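PDB 3LTO: mevalonate diphosphate decarboxylase from Legionella pneumophila, which probably catalyses the ATP-dependent decarboxylation of mevalonate diphosphate to isopentenyl diphosphate, a step of isoprenoid biosynthesis. Local coordinates for residues Y173-S185 / P286-A300. Sequence-based numbering, arbitrary orientation.
Sequences YKDLLHQVIVISS and PNVHLLYRSDQTDLA
The side-chain oxygen OD1 of N287 takes the backbone N-H of I183 in its carbonyl plane (OD1 to N 3.2 Å) and probably also accepts from a water, while ND2 reaches back to S105 O. N287 directly precedes strand 288-292, which with strand 177-182 forms the central antiparallel pair of the four-stranded sheet in the C-terminal domain of this GHMP-type fold, between edge strands 279-281 and 313-314. Three hydrogen-bonded pairs, L177 with Y292, Q179 with L290 and I181 with V288, send their side chains to one face, where helix 258-274 packs on I181 and L290. There I181 CD1 meets L290 CD1 at 4.2 Å. With CG anti to the backbone N (chi1 173°), L177 carries CD2 to A300 CB, which sits over the centre of the Y292 ring. A water joins Q179 OE1, Y292 OH and A300 O, tying both strands to helix 297-308. On the other face the H178 and H289 imidazoles meet rim to rim, almost coplanar (6°), and V180 CG1 makes a CH-pi contact over the H289 face. At the far end, Y173 CE1 touches R293 CD at 3.4 Å, while R293 NH1 bridges to D295 OD1 (2.6 Å) and NH2 forms a salt bridge with D276 OD1.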
loop_
_atom_site.group_PDB
_atom_site.type_symbol
_atom_site.label_atom_id
_atom_site.label_comp_id
_atom_site.label_asym_id
_atom_site.label_seq_id
_atom_site.Cartn_x
_atom_site.Cartn_y
_atom_site.Cartn_z
ATOM N N TYR A 173 5.332 24.651 -2.870
ATOM C CA TYR A 173 6.692 25.153 -2.690
ATOM C C TYR A 173 7.773 24.250 -3.276
ATOM O O TYR A 173 7.690 23.029 -3.191
ATOM C CB TYR A 173 6.953 25.389 -1.202
ATOM C CG TYR A 173 5.986 26.370 -0.585
ATOM C CD1 TYR A 173 6.096 27.740 -0.832
ATOM C CD2 TYR A 173 4.943 25.931 0.227
ATOM C CE1 TYR A 173 5.189 28.649 -0.285
ATOM C CE2 TYR A 173 4.027 26.832 0.779
ATOM C CZ TYR A 173 4.158 28.186 0.519
ATOM O OH TYR A 173 3.263 29.077 1.065
ATOM N N LYS A 174 8.788 24.867 -3.872
ATOM C CA LYS A 174 9.895 24.143 -4.491
ATOM C C LYS A 174 11.153 25.007 -4.384
ATOM O O LYS A 174 11.072 26.207 -4.132
ATOM C CB LYS A 174 9.576 23.867 -5.965
ATOM C CG LYS A 174 8.224 23.180 -6.195
ATOM C CD LYS A 174 7.759 23.307 -7.645
ATOM C CE LYS A 174 6.380 22.671 -7.854
ATOM N NZ LYS A 174 5.308 23.330 -7.047
ATOM N N ASP A 175 12.315 24.403 -4.589
ATOM C CA ASP A 175 13.560 25.144 -4.491
ATOM C C ASP A 175 13.609 25.881 -3.157
ATOM O O ASP A 175 13.735 27.101 -3.116
ATOM C CB ASP A 175 13.687 26.156 -5.635
ATOM C CG ASP A 175 13.767 25.495 -7.001
ATOM O OD1 ASP A 175 14.567 24.545 -7.160
ATOM O OD2 ASP A 175 13.040 25.929 -7.922
ATOM N N LEU A 176 13.491 25.141 -2.064
ATOM C CA LEU A 176 13.545 25.749 -0.744
ATOM C C LEU A 176 15.001 25.912 -0.344
ATOM O O LEU A 176 15.867 25.199 -0.843
ATOM C CB LEU A 176 12.853 24.855 0.282
ATOM C CG LEU A 176 11.383 24.521 0.046
ATOM C CD1 LEU A 176 10.937 23.485 1.077
ATOM C CD2 LEU A 176 10.533 25.793 0.130
ATOM N N LEU A 177 15.280 26.866 0.535
ATOM C CA LEU A 177 16.645 27.039 1.016
ATOM C C LEU A 177 16.702 26.197 2.284
ATOM O O LEU A 177 15.891 26.378 3.187
ATOM C CB LEU A 177 16.940 28.504 1.344
ATOM C CG LEU A 177 18.302 28.745 2.013
ATOM C CD1 LEU A 177 19.431 28.270 1.094
ATOM C CD2 LEU A 177 18.461 30.229 2.341
ATOM N N HIS A 178 17.651 25.268 2.348
ATOM C CA HIS A 178 17.784 24.384 3.507
ATOM C C HIS A 178 19.066 24.620 4.301
ATOM O O HIS A 178 20.168 24.479 3.769
ATOM C CB HIS A 178 17.715 22.921 3.042
ATOM C CG HIS A 178 18.157 21.922 4.072
ATOM N ND1 HIS A 178 17.593 21.835 5.326
ATOM C CD2 HIS A 178 19.079 20.930 4.009
ATOM C CE1 HIS A 178 18.142 20.832 5.988
ATOM N NE2 HIS A 178 19.047 20.266 5.209
ATOM N N GLN A 179 18.913 24.982 5.573
ATOM C CA GLN A 179 20.053 25.215 6.458
ATOM C C GLN A 179 19.941 24.327 7.694
ATOM O O GLN A 179 18.841 24.049 8.178
ATOM C CB GLN A 179 20.118 26.679 6.904
ATOM C CG GLN A 179 20.191 27.679 5.772
ATOM C CD GLN A 179 20.247 29.114 6.272
ATOM O OE1 GLN A 179 19.557 29.480 7.224
ATOM N NE2 GLN A 179 21.061 29.936 5.621
ATOM N N VAL A 180 21.092 23.896 8.203
ATOM C CA VAL A 180 21.143 23.044 9.381
ATOM C C VAL A 180 22.006 23.651 10.482
ATOM O O VAL A 180 23.188 23.940 10.277
ATOM C CB VAL A 180 21.720 21.653 9.044
ATOM C CG1 VAL A 180 21.565 20.728 10.240
ATOM C CG2 VAL A 180 21.025 21.081 7.819
ATOM N N ILE A 181 21.406 23.855 11.647
ATOM C CA ILE A 181 22.141 24.384 12.780
ATOM C C ILE A 181 22.719 23.162 13.472
ATOM O O ILE A 181 21.998 22.377 14.088
ATOM C CB ILE A 181 21.221 25.142 13.743
ATOM C CG1 ILE A 181 20.657 26.375 13.036
ATOM C CG2 ILE A 181 21.993 25.533 15.003
ATOM C CD1 ILE A 181 19.425 26.952 13.691
ATOM N N VAL A 182 24.027 22.994 13.340
ATOM C CA VAL A 182 24.714 21.852 13.916
ATOM C C VAL A 182 24.993 22.022 15.394
ATOM O O VAL A 182 25.767 22.887 15.789
ATOM C CB VAL A 182 26.051 21.610 13.205
ATOM C CG1 VAL A 182 26.704 20.342 13.732
ATOM C CG2 VAL A 182 25.824 21.541 11.708
ATOM N N ILE A 183 24.352 21.193 16.209
ATOM C CA ILE A 183 24.551 21.224 17.646
ATOM C C ILE A 183 25.308 19.949 18.003
ATOM O O ILE A 183 24.788 18.845 17.845
ATOM C CB ILE A 183 23.202 21.291 18.384
ATOM C CG1 ILE A 183 22.534 22.639 18.096
ATOM C CG2 ILE A 183 23.411 21.097 19.870
ATOM C CD1 ILE A 183 21.180 22.813 18.735
ATOM N N SER A 184 26.548 20.111 18.457
ATOM C CA SER A 184 27.409 18.985 18.808
ATOM C C SER A 184 26.758 17.928 19.699
ATOM O O SER A 184 26.049 18.244 20.655
ATOM C CB SER A 184 28.688 19.502 19.465
ATOM O OG SER A 184 29.371 20.388 18.589
ATOM N N SER A 185 27.011 16.664 19.375
ATOM C CA SER A 185 26.443 15.555 20.135
ATOM C C SER A 185 27.071 15.385 21.510
ATOM O O SER A 185 28.214 15.783 21.750
ATOM C CB SER A 185 26.601 14.235 19.365
ATOM O OG SER A 185 25.777 14.197 18.216
ATOM N N PRO A 286 20.451 15.860 17.407
ATOM C CA PRO A 286 20.654 17.211 17.948
ATOM C C PRO A 286 20.519 18.400 16.990
ATOM O O PRO A 286 20.190 19.505 17.424
ATOM C CB PRO A 286 22.061 17.128 18.520
ATOM C CG PRO A 286 22.753 16.280 17.486
ATOM C CD PRO A 286 21.741 15.156 17.281
ATOM N N ASN A 287 20.782 18.187 15.704
ATOM C CA ASN A 287 20.712 19.275 14.729
ATOM C C ASN A 287 19.314 19.861 14.545
ATOM O O ASN A 287 18.311 19.184 14.745
ATOM C CB ASN A 287 21.235 18.810 13.360
ATOM C CG ASN A 287 22.714 18.430 13.383
ATOM O OD1 ASN A 287 23.479 18.882 14.240
ATOM N ND2 ASN A 287 23.122 17.609 12.421
ATOM N N VAL A 288 19.256 21.128 14.156
ATOM C CA VAL A 288 17.985 21.791 13.918
ATOM C C VAL A 288 17.945 22.214 12.457
ATOM O O VAL A 288 18.852 22.897 11.980
ATOM C CB VAL A 288 17.811 23.035 14.821
ATOM C CG1 VAL A 288 16.539 23.778 14.440
ATOM C CG2 VAL A 288 17.743 22.611 16.289
ATOM N N HIS A 289 16.894 21.802 11.755
ATOM C CA HIS A 289 16.743 22.120 10.343
ATOM C C HIS A 289 15.846 23.310 10.059
ATOM O O HIS A 289 14.750 23.450 10.608
ATOM C CB HIS A 289 16.205 20.906 9.579
ATOM C CG HIS A 289 17.113 19.718 9.624
ATOM N ND1 HIS A 289 17.853 19.305 8.538
ATOM C CD2 HIS A 289 17.443 18.889 10.642
ATOM C CE1 HIS A 289 18.604 18.275 8.886
ATOM N NE2 HIS A 289 18.374 18.004 10.157
ATOM N N LEU A 290 16.338 24.171 9.181
ATOM C CA LEU A 290 15.603 25.341 8.759
ATOM C C LEU A 290 15.262 25.172 7.281
ATOM O O LEU A 290 16.074 24.676 6.503
ATOM C CB LEU A 290 16.447 26.605 8.935
ATOM C CG LEU A 290 16.998 26.972 10.316
ATOM C CD1 LEU A 290 17.609 28.369 10.237
ATOM C CD2 LEU A 290 15.873 26.946 11.359
ATOM N N LEU A 291 14.051 25.578 6.911
ATOM C CA LEU A 291 13.586 25.519 5.532
ATOM C C LEU A 291 12.977 26.873 5.217
ATOM O O LEU A 291 12.086 27.345 5.931
ATOM C CB LEU A 291 12.543 24.412 5.351
ATOM C CG LEU A 291 13.102 22.989 5.359
ATOM C CD1 LEU A 291 11.962 21.985 5.298
ATOM C CD2 LEU A 291 14.041 22.808 4.171
ATOM N N TYR A 292 13.479 27.501 4.159
ATOM C CA TYR A 292 13.022 28.819 3.731
ATOM C C TYR A 292 12.499 28.737 2.311
ATOM O O TYR A 292 12.940 27.894 1.534
ATOM C CB TYR A 292 14.184 29.817 3.731
ATOM C CG TYR A 292 14.680 30.269 5.083
ATOM C CD1 TYR A 292 14.040 31.294 5.773
ATOM C CD2 TYR A 292 15.822 29.705 5.650
ATOM C CE1 TYR A 292 14.525 31.748 6.993
ATOM C CE2 TYR A 292 16.319 30.155 6.870
ATOM C CZ TYR A 292 15.667 31.176 7.534
ATOM O OH TYR A 292 16.158 31.634 8.734
ATOM N N ARG A 293 11.565 29.623 1.979
ATOM C CA ARG A 293 11.018 29.683 0.632
ATOM C C ARG A 293 12.088 30.288 -0.277
ATOM O O ARG A 293 12.977 30.995 0.193
ATOM C CB ARG A 293 9.778 30.578 0.599
ATOM C CG ARG A 293 8.554 29.995 1.263
ATOM C CD ARG A 293 7.335 30.878 1.039
ATOM N NE ARG A 293 7.065 31.734 2.188
ATOM C CZ ARG A 293 7.650 32.900 2.414
ATOM N NH1 ARG A 293 8.538 33.372 1.559
ATOM N NH2 ARG A 293 7.367 33.577 3.515
ATOM N N SER A 294 12.000 30.014 -1.575
ATOM C CA SER A 294 12.968 30.552 -2.526
ATOM C C SER A 294 12.961 32.076 -2.481
ATOM O O SER A 294 13.959 32.708 -2.805
ATOM C CB SER A 294 12.646 30.084 -3.943
ATOM O OG SER A 294 11.369 30.551 -4.340
ATOM N N ASP A 295 11.843 32.667 -2.067
ATOM C CA ASP A 295 11.747 34.126 -1.977
ATOM C C ASP A 295 12.159 34.670 -0.604
ATOM O O ASP A 295 11.989 35.854 -0.328
ATOM C CB ASP A 295 10.323 34.600 -2.286
ATOM C CG ASP A 295 9.347 34.280 -1.171
ATOM O OD1 ASP A 295 9.060 33.091 -0.953
ATOM O OD2 ASP A 295 8.871 35.221 -0.504
ATOM N N GLN A 296 12.697 33.812 0.255
ATOM C CA GLN A 296 13.112 34.250 1.582
ATOM C C GLN A 296 14.625 34.327 1.737
ATOM O O GLN A 296 15.122 34.397 2.863
ATOM C CB GLN A 296 12.570 33.307 2.656
ATOM C CG GLN A 296 11.093 33.418 2.952
ATOM C CD GLN A 296 10.686 32.494 4.092
ATOM O OE1 GLN A 296 10.870 31.284 4.010
ATOM N NE2 GLN A 296 10.144 33.067 5.162
ATOM N N THR A 297 15.356 34.312 0.623
ATOM C CA THR A 297 16.814 34.369 0.688
ATOM C C THR A 297 17.323 35.469 1.613
ATOM O O THR A 297 18.181 35.219 2.456
ATOM C CB THR A 297 17.444 34.577 -0.708
ATOM O OG1 THR A 297 17.047 33.506 -1.571
ATOM C CG2 THR A 297 18.976 34.586 -0.612
ATOM N N ASP A 298 16.795 36.679 1.468
ATOM C CA ASP A 298 17.245 37.778 2.313
ATOM C C ASP A 298 16.851 37.626 3.772
ATOM O O ASP A 298 17.624 37.977 4.658
ATOM C CB ASP A 298 16.738 39.123 1.786
ATOM C CG ASP A 298 17.414 39.530 0.491
ATOM O OD1 ASP A 298 18.576 39.118 0.268
ATOM O OD2 ASP A 298 16.791 40.275 -0.295
ATOM N N LEU A 299 15.655 37.112 4.028
ATOM C CA LEU A 299 15.219 36.930 5.408
ATOM C C LEU A 299 16.149 35.919 6.069
ATOM O O LEU A 299 16.552 36.084 7.219
ATOM C CB LEU A 299 13.773 36.430 5.457
ATOM C CG LEU A 299 13.132 36.355 6.846
ATOM C CD1 LEU A 299 13.116 37.746 7.469
ATOM C CD2 LEU A 299 11.715 35.814 6.745
ATOM N N ALA A 300 16.502 34.882 5.318
ATOM C CA ALA A 300 17.387 33.829 5.806
ATOM C C ALA A 300 18.766 34.378 6.149
ATOM O O ALA A 300 19.317 34.077 7.211
ATOM C CB ALA A 300 17.513 32.732 4.757
HETATM O O HOH W 1 9.569 28.367 -2.232
HETATM O O HOH W 2 18.636 31.556 8.556
HETATM O O HOH W 3 25.567 17.318 15.306
#